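Local coordinates for epimerase domain-containing protein (Bacillus cereus HuA2-4, PDB 6ZLK) that interconverts UDP-glucuronic acid and UDP-galacturonic acid by epimerisation at C4 of the sugar, using a bound NAD, at residues P85-S90 with P274-Q279; S249-I254 with K267-S272. All blocks are in the same frame, centred on the assembly; numbering follows the deposited sequence.

Contact 1: P85-S90 with P274-Q279; sequences PGVRTS and PGEPKQ. With UGB ((2S,3R,4S,5R,6R)-6-[[[(2R,3S,4R,5R)-5-(2,4-dioxopyrimidin-1-yl)-3,4-dihydroxy-oxolan-2-yl]methoxy-hydroxy-phosphoryl]oxy-hydroxy-phosphoryl]oxy-3,4,5-trihydroxy-oxane-2-carboxylic acid), chain G.
Val87 and Arg88 meet Gly275 and Glu276 over the UDP-sugar site of this NAD-dependent epimerase, a short-chain dehydrogenase/reductase enzyme in which a loop of the nucleotide-binding part faces one from the substrate-binding part. At the start of 85-90, Pro85 lies beside the sugar, its CB 3.5 Å from O'Q of the UGB carboxylate, and the backbone N of Gly86 lies near the other oxygen, O'P. Val87 divides its two methyls between protein and ligand. CG1, anti to the backbone N (chi1 166°), reaches the carbonyl O of Gly275 at 3.3 Å and also meets CG of Glu276, whereas CG2 packs against O5' of the sugar ring. Arg88 comes next and carries the polar grip. Its NH1 donates an almost straight bond of 2.9 Å to O2A on the alpha phosphate of UGB, and C6 of the uracil lies over one guanidinium face, offset toward the rim. Glu276 holds the guanidinium from its edge: NH2 of Arg88 forms a salt bridge with OE2 of Glu276 at 2.7 Å, OE2 lying near the guanidinium plane but NH2 reaching it on the syn side from 31° out of the carboxylate plane, the two planes being 65° apart.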
loop_
_atom_site.group_PDB
_atom_site.type_symbol
_atom_site.label_atom_id
_atom_site.label_comp_id
_atom_site.label_asym_id
_atom_site.label_seq_id
_atom_site.Cartn_x
_atom_site.Cartn_y
_atom_site.Cartn_z
ATOM N N PRO A 85 -8.350 -6.295 -10.983
ATOM C CA PRO A 85 -8.838 -4.938 -11.149
ATOM C C PRO A 85 -10.262 -4.863 -10.585
ATOM O O PRO A 85 -10.849 -5.851 -10.221
ATOM C CB PRO A 85 -8.764 -4.794 -12.676
ATOM C CG PRO A 85 -9.297 -6.129 -13.168
ATOM C CD PRO A 85 -8.727 -7.124 -12.152
ATOM N N GLY A 86 -10.801 -3.683 -10.535
ATOM C CA GLY A 86 -12.243 -3.566 -10.242
ATOM C C GLY A 86 -12.392 -2.813 -8.944
ATOM O O GLY A 86 -12.148 -3.406 -7.840
ATOM N N VAL A 87 -12.709 -1.533 -9.079
ATOM C CA VAL A 87 -12.856 -0.620 -7.932
ATOM C C VAL A 87 -13.976 -1.182 -7.041
ATOM O O VAL A 87 -13.879 -1.123 -5.839
ATOM C CB VAL A 87 -13.126 0.803 -8.453
ATOM C CG1 VAL A 87 -13.631 1.740 -7.375
ATOM C CG2 VAL A 87 -11.903 1.373 -9.168
ATOM N N ARG A 88 -15.067 -1.656 -7.636
ATOM C CA ARG A 88 -16.341 -1.766 -6.888
ATOM C C ARG A 88 -16.413 -3.095 -6.143
ATOM O O ARG A 88 -17.318 -3.252 -5.298
ATOM C CB ARG A 88 -17.507 -1.583 -7.872
ATOM C CG ARG A 88 -17.572 -0.171 -8.442
ATOM C CD ARG A 88 -18.708 0.012 -9.455
ATOM N NE ARG A 88 -18.528 -0.723 -10.697
ATOM C CZ ARG A 88 -17.761 -0.323 -11.717
ATOM N NH1 ARG A 88 -17.653 -1.066 -12.812
ATOM N NH2 ARG A 88 -17.123 0.837 -11.632
ATOM N N THR A 89 -15.575 -4.069 -6.461
ATOM C CA THR A 89 -15.637 -5.430 -5.877
ATOM C C THR A 89 -14.426 -5.705 -4.986
ATOM O O THR A 89 -14.028 -6.856 -4.897
ATOM C CB THR A 89 -15.758 -6.460 -7.003
ATOM O OG1 THR A 89 -14.601 -6.311 -7.835
ATOM C CG2 THR A 89 -17.039 -6.254 -7.781
ATOM N N SER A 90 -13.861 -4.682 -4.320
ATOM C CA SER A 90 -12.594 -4.810 -3.546
ATOM C C SER A 90 -12.888 -4.722 -2.047
ATOM O O SER A 90 -11.907 -4.611 -1.259
ATOM C CB SER A 90 -11.542 -3.773 -3.960
ATOM O OG SER A 90 -11.970 -2.422 -3.843
ATOM N N PRO A 274 -19.664 2.769 -3.064
ATOM C CA PRO A 274 -18.500 3.330 -2.389
ATOM C C PRO A 274 -17.209 3.062 -3.167
ATOM O O PRO A 274 -17.083 2.080 -3.892
ATOM C CB PRO A 274 -18.430 2.643 -1.015
ATOM C CG PRO A 274 -19.407 1.508 -1.068
ATOM C CD PRO A 274 -20.329 1.746 -2.247
ATOM N N GLY A 275 -16.254 3.960 -3.003
ATOM C CA GLY A 275 -14.912 3.730 -3.562
ATOM C C GLY A 275 -14.681 4.424 -4.879
ATOM O O GLY A 275 -13.560 4.336 -5.360
ATOM N N GLU A 276 -15.692 5.063 -5.458
ATOM C CA GLU A 276 -15.523 5.578 -6.844
ATOM C C GLU A 276 -15.478 7.085 -6.790
ATOM O O GLU A 276 -16.358 7.707 -6.193
ATOM C CB GLU A 276 -16.687 5.197 -7.727
ATOM C CG GLU A 276 -17.000 3.742 -7.735
ATOM C CD GLU A 276 -17.763 3.426 -9.003
ATOM O OE1 GLU A 276 -19.002 3.669 -9.025
ATOM O OE2 GLU A 276 -17.114 2.958 -9.933
ATOM N N PRO A 277 -14.492 7.725 -7.455
ATOM C CA PRO A 277 -14.474 9.171 -7.566
ATOM C C PRO A 277 -15.556 9.687 -8.526
ATOM O O PRO A 277 -15.985 8.970 -9.444
ATOM C CB PRO A 277 -13.088 9.448 -8.174
ATOM C CG PRO A 277 -12.813 8.225 -9.008
ATOM C CD PRO A 277 -13.376 7.074 -8.198
ATOM N N LYS A 278 -15.957 10.939 -8.344
ATOM C CA LYS A 278 -16.941 11.621 -9.214
ATOM C C LYS A 278 -16.308 11.945 -10.559
ATOM O O LYS A 278 -17.005 12.065 -11.554
ATOM C CB LYS A 278 -17.443 12.911 -8.559
ATOM C CG LYS A 278 -18.396 12.660 -7.395
ATOM C CD LYS A 278 -18.832 13.936 -6.681
ATOM C CE LYS A 278 -19.708 14.842 -7.532
ATOM N NZ LYS A 278 -19.666 16.256 -7.069
ATOM N N GLN A 279 -15.002 12.134 -10.588
ATOM C CA GLN A 279 -14.300 12.586 -11.803
ATOM C C GLN A 279 -12.903 11.966 -11.838
ATOM O O GLN A 279 -12.216 11.934 -10.784
ATOM C CB GLN A 279 -14.159 14.113 -11.740
ATOM C CG GLN A 279 -13.218 14.699 -12.775
ATOM C CD GLN A 279 -13.174 16.203 -12.644
ATOM O OE1 GLN A 279 -12.200 16.785 -12.163
ATOM N NE2 GLN A 279 -14.296 16.836 -12.982
HETATM N N1 UGB G . -20.764 2.417 -14.003
HETATM C C2 UGB G . -22.123 2.562 -14.221
HETATM O O2 UGB G . -22.707 3.637 -14.146
HETATM N N3 UGB G . -22.764 1.402 -14.550
HETATM C C4 UGB G . -22.211 0.142 -14.662
HETATM O O4 UGB G . -22.937 -0.807 -14.953
HETATM C C5 UGB G . -20.801 0.076 -14.399
HETATM C C6 UGB G . -20.145 1.197 -14.082
HETATM P PA UGB G . -15.731 1.536 -15.363
HETATM P PB UGB G . -13.748 2.699 -13.564
HETATM O "O'P" UGB G . -11.087 -1.751 -12.934
HETATM O "O'Q" UGB G . -9.265 -1.546 -13.950
HETATM C "C1'" UGB G . -11.409 2.385 -12.460
HETATM O O1A UGB G . -15.858 1.799 -16.821
HETATM O O1B UGB G . -14.178 1.769 -12.478
HETATM C C1D UGB G . -19.997 3.627 -13.696
HETATM C "C2'" UGB G . -10.205 3.278 -12.680
HETATM O "O2'" UGB G . -10.654 4.605 -12.964
HETATM O O2A UGB G . -15.930 0.169 -14.822
HETATM O O2B UGB G . -14.105 4.137 -13.508
HETATM C C2D UGB G . -18.996 3.388 -12.573
HETATM O O2D UGB G . -19.688 3.508 -11.345
HETATM C "C3'" UGB G . -9.392 2.715 -13.825
HETATM O "O3'" UGB G . -8.229 3.529 -14.026
HETATM O O3A UGB G . -14.282 2.050 -14.925
HETATM O O3B UGB G . -12.161 2.550 -13.661
HETATM C C3D UGB G . -17.965 4.481 -12.871
HETATM O O3D UGB G . -18.366 5.715 -12.297
HETATM C "C4'" UGB G . -9.079 1.242 -13.549
HETATM O "O4'" UGB G . -8.387 1.084 -12.305
HETATM C C4D UGB G . -17.977 4.575 -14.404
HETATM O O4D UGB G . -19.226 3.973 -14.824
HETATM C "C5'" UGB G . -10.405 0.483 -13.450
HETATM O "O5'" UGB G . -11.054 1.012 -12.291
HETATM C C5D UGB G . -16.830 3.896 -15.106
HETATM O O5D UGB G . -16.692 2.559 -14.583
HETATM C "C6'" UGB G . -10.237 -1.045 -13.425
#

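Contact 2: S249-I254 with K267-S272; sequences SILDII and KNFLKS. With UGB ((2S,3R,4S,5R,6R)-6-[[[(2R,3S,4R,5R)-5-(2,4-dioxopyrimidin-1-yl)-3,4-dihydroxy-oxolan-2-yl]methoxy-hydroxy-phosphoryl]oxy-hydroxy-phosphoryl]oxy-3,4,5-trihydroxy-oxane-2-carboxylic acid), chain G.
With CG anti to its carbonyl carbon (chi1 -70°), Leu251 reaches from the first turn of helix 250-261 toward strand 267-270, while Lys267 runs extended from CB to CE, which carries the CE methylene up to the helix, and bends at its end (chi4 74°). The two side chains cross at about a right angle, CD2 of Leu251 touching CE of Lys267 at 4.0 Å. That same methyl sits at the edge of the Phe269 ring, near its plane and 4.4 Å from CE1, rather than over a face. One turn further along the helix, Ile254 points at the strand and brings its CG2 to 4.3 Å from CE of Lys267. One lysine methylene is therefore shared by both aliphatic residues, an example of a long charged side chain contributing its apolar part to a small hydrophobic contact.

The first turn of the helix, 250-254, runs nearly antiparallel to strand 267-270, at 165°, in the C-terminal substrate-binding region of the epimerase. Strand 267-270 pairs in parallel with strand 203-206, whose Leu203 and Ile205 also pack on Ile254. The start of the helix is secured by a capping box: OG of Ser249 accepts from the backbone N of Asp252 at 3.0 Å, and the backbone N of Ser249 donates to OD2 of Asp252 at 2.9 Å, practically straight though approaching from above the carboxylate plane. On another side of the same turn, Ile250 extends to the nucleotide, where its CD1 comes within 3.3 Å of the ribose oxygen O4D of UGB.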
loop_
_atom_site.group_PDB
_atom_site.type_symbol
_atom_site.label_atom_id
_atom_site.label_comp_id
_atom_site.label_asym_id
_atom_site.label_seq_id
_atom_site.Cartn_x
_atom_site.Cartn_y
_atom_site.Cartn_z
ATOM N N SER A 249 -19.110 12.146 -19.368
ATOM C CA SER A 249 -19.937 11.530 -18.301
ATOM C C SER A 249 -20.509 10.191 -18.801
ATOM O O SER A 249 -20.598 9.968 -20.012
ATOM C CB SER A 249 -21.008 12.457 -17.833
ATOM O OG SER A 249 -21.995 12.628 -18.849
ATOM N N ILE A 250 -21.088 9.416 -17.883
ATOM C CA ILE A 250 -21.796 8.196 -18.260
ATOM C C ILE A 250 -23.054 8.574 -19.033
ATOM O O ILE A 250 -23.379 7.880 -20.040
ATOM C CB ILE A 250 -22.061 7.339 -17.026
ATOM C CG1 ILE A 250 -20.741 6.769 -16.529
ATOM C CG2 ILE A 250 -23.116 6.303 -17.295
ATOM C CD1 ILE A 250 -20.159 5.711 -17.443
ATOM N N LEU A 251 -23.712 9.667 -18.685
ATOM C CA LEU A 251 -24.901 10.094 -19.454
ATOM C C LEU A 251 -24.487 10.487 -20.872
ATOM O O LEU A 251 -25.264 10.197 -21.824
ATOM C CB LEU A 251 -25.575 11.252 -18.741
ATOM C CG LEU A 251 -26.263 10.884 -17.431
ATOM C CD1 LEU A 251 -26.783 12.149 -16.782
ATOM C CD2 LEU A 251 -27.350 9.858 -17.610
ATOM N N ASP A 252 -23.349 11.142 -21.033
ATOM C CA ASP A 252 -22.853 11.574 -22.364
ATOM C C ASP A 252 -22.627 10.316 -23.204
ATOM O O ASP A 252 -23.018 10.323 -24.378
ATOM C CB ASP A 252 -21.516 12.320 -22.277
ATOM C CG ASP A 252 -21.506 13.691 -21.642
ATOM O OD1 ASP A 252 -22.603 14.302 -21.643
ATOM O OD2 ASP A 252 -20.383 14.110 -21.110
ATOM N N ILE A 253 -21.992 9.296 -22.627
ATOM C CA ILE A 253 -21.656 8.027 -23.313
ATOM C C ILE A 253 -22.958 7.379 -23.770
ATOM O O ILE A 253 -23.032 6.891 -24.933
ATOM C CB ILE A 253 -20.824 7.125 -22.380
ATOM C CG1 ILE A 253 -19.445 7.716 -22.082
ATOM C CG2 ILE A 253 -20.713 5.719 -22.947
ATOM C CD1 ILE A 253 -18.547 7.868 -23.238
ATOM N N ILE A 254 -23.937 7.277 -22.852
ATOM C CA ILE A 254 -25.220 6.635 -23.192
ATOM C C ILE A 254 -25.801 7.373 -24.404
ATOM O O ILE A 254 -26.274 6.667 -25.307
ATOM C CB ILE A 254 -26.162 6.596 -21.991
ATOM C CG1 ILE A 254 -25.630 5.637 -20.935
ATOM C CG2 ILE A 254 -27.562 6.218 -22.450
ATOM C CD1 ILE A 254 -26.364 5.681 -19.623
ATOM N N LYS A 267 -33.256 3.823 -18.437
ATOM C CA LYS A 267 -32.212 3.987 -17.400
ATOM C C LYS A 267 -32.694 3.407 -16.089
ATOM O O LYS A 267 -33.822 3.693 -15.640
ATOM C CB LYS A 267 -31.878 5.460 -17.254
ATOM C CG LYS A 267 -31.227 6.054 -18.496
ATOM C CD LYS A 267 -30.882 7.495 -18.373
ATOM C CE LYS A 267 -30.276 8.031 -19.645
ATOM N NZ LYS A 267 -31.306 8.213 -20.712
ATOM N N ASN A 268 -31.829 2.636 -15.457
ATOM C CA ASN A 268 -32.034 2.152 -14.084
ATOM C C ASN A 268 -30.980 2.818 -13.204
ATOM O O ASN A 268 -29.843 2.367 -13.237
ATOM C CB ASN A 268 -31.971 0.634 -14.043
ATOM C CG ASN A 268 -32.196 0.052 -12.668
ATOM O OD1 ASN A 268 -32.650 0.752 -11.757
ATOM N ND2 ASN A 268 -31.837 -1.216 -12.503
ATOM N N PHE A 269 -31.344 3.882 -12.494
ATOM C CA PHE A 269 -30.407 4.589 -11.609
ATOM C C PHE A 269 -30.309 3.859 -10.278
ATOM O O PHE A 269 -31.312 3.762 -9.529
ATOM C CB PHE A 269 -30.872 6.014 -11.440
ATOM C CG PHE A 269 -30.788 6.850 -12.686
ATOM C CD1 PHE A 269 -29.592 7.386 -13.093
ATOM C CD2 PHE A 269 -31.920 7.146 -13.419
ATOM C CE1 PHE A 269 -29.504 8.217 -14.186
ATOM C CE2 PHE A 269 -31.829 7.948 -14.543
ATOM C CZ PHE A 269 -30.634 8.496 -14.915
ATOM N N LEU A 270 -29.143 3.321 -9.991
ATOM C CA LEU A 270 -28.900 2.569 -8.746
ATOM C C LEU A 270 -28.111 3.433 -7.797
ATOM O O LEU A 270 -27.572 4.457 -8.210
ATOM C CB LEU A 270 -28.152 1.289 -9.073
ATOM C CG LEU A 270 -28.884 0.407 -10.075
ATOM C CD1 LEU A 270 -27.962 -0.677 -10.562
ATOM C CD2 LEU A 270 -30.156 -0.153 -9.458
ATOM N N LYS A 271 -28.088 3.017 -6.555
ATOM C CA LYS A 271 -27.339 3.724 -5.498
ATOM C C LYS A 271 -25.869 3.789 -5.926
ATOM O O LYS A 271 -25.289 2.814 -6.457
ATOM C CB LYS A 271 -27.603 3.010 -4.170
ATOM C CG LYS A 271 -26.955 3.626 -2.940
ATOM C CD LYS A 271 -27.512 4.980 -2.556
ATOM C CE LYS A 271 -26.712 5.623 -1.437
ATOM N NZ LYS A 271 -25.399 6.142 -1.905
ATOM N N SER A 272 -25.257 4.948 -5.745
ATOM C CA SER A 272 -23.815 5.078 -6.033
ATOM C C SER A 272 -23.089 4.057 -5.144
ATOM O O SER A 272 -23.609 3.706 -4.063
ATOM C CB SER A 272 -23.351 6.493 -5.855
ATOM O OG SER A 272 -23.557 6.859 -4.511
HETATM N N1 UGB G . -20.764 2.417 -14.003
HETATM C C2 UGB G . -22.123 2.562 -14.221
HETATM O O2 UGB G . -22.707 3.637 -14.146
HETATM N N3 UGB G . -22.764 1.402 -14.550
HETATM C C4 UGB G . -22.211 0.142 -14.662
HETATM O O4 UGB G . -22.937 -0.807 -14.953
HETATM C C5 UGB G . -20.801 0.076 -14.399
HETATM C C6 UGB G . -20.145 1.197 -14.082
HETATM P PA UGB G . -15.731 1.536 -15.363
HETATM P PB UGB G . -13.748 2.699 -13.564
HETATM O "O'P" UGB G . -11.087 -1.751 -12.934
HETATM O "O'Q" UGB G . -9.265 -1.546 -13.950
HETATM C "C1'" UGB G . -11.409 2.385 -12.460
HETATM O O1A UGB G . -15.858 1.799 -16.821
HETATM O O1B UGB G . -14.178 1.769 -12.478
HETATM C C1D UGB G . -19.997 3.627 -13.696
HETATM C "C2'" UGB G . -10.205 3.278 -12.680
HETATM O "O2'" UGB G . -10.654 4.605 -12.964
HETATM O O2A UGB G . -15.930 0.169 -14.822
HETATM O O2B UGB G . -14.105 4.137 -13.508
HETATM C C2D UGB G . -18.996 3.388 -12.573
HETATM O O2D UGB G . -19.688 3.508 -11.345
HETATM C "C3'" UGB G . -9.392 2.715 -13.825
HETATM O "O3'" UGB G . -8.229 3.529 -14.026
HETATM O O3A UGB G . -14.282 2.050 -14.925
HETATM O O3B UGB G . -12.161 2.550 -13.661
HETATM C C3D UGB G . -17.965 4.481 -12.871
HETATM O O3D UGB G . -18.366 5.715 -12.297
HETATM C "C4'" UGB G . -9.079 1.242 -13.549
HETATM O "O4'" UGB G . -8.387 1.084 -12.305
HETATM C C4D UGB G . -17.977 4.575 -14.404
HETATM O O4D UGB G . -19.226 3.973 -14.824
HETATM C "C5'" UGB G . -10.405 0.483 -13.450
HETATM O "O5'" UGB G . -11.054 1.012 -12.291
HETATM C C5D UGB G . -16.830 3.896 -15.106
HETATM O O5D UGB G . -16.692 2.559 -14.583
HETATM C "C6'" UGB G . -10.237 -1.045 -13.425
#

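From the N terminus, the chain first supplies residues 85-90, in the loop between strand 77-80 and helix 96-113. Contact 1 closes a long loop of 183 intervening residues when 274-279 returns to that place. Nested within it, contact 2 closes a much shorter loop of 12 residues, joining the beginning of helix 250-261 to strand 267-270. Segment 267-272 then leads almost directly into 274-279, so the two contacts adjoin in sequence, although their centres lie about 15 Å apart. Both touch UGB: contact 1 borders its sugar, diphosphate and nucleoside, linking the two parts of the enzyme, while contact 2 reaches its nucleoside from within the C-terminal region.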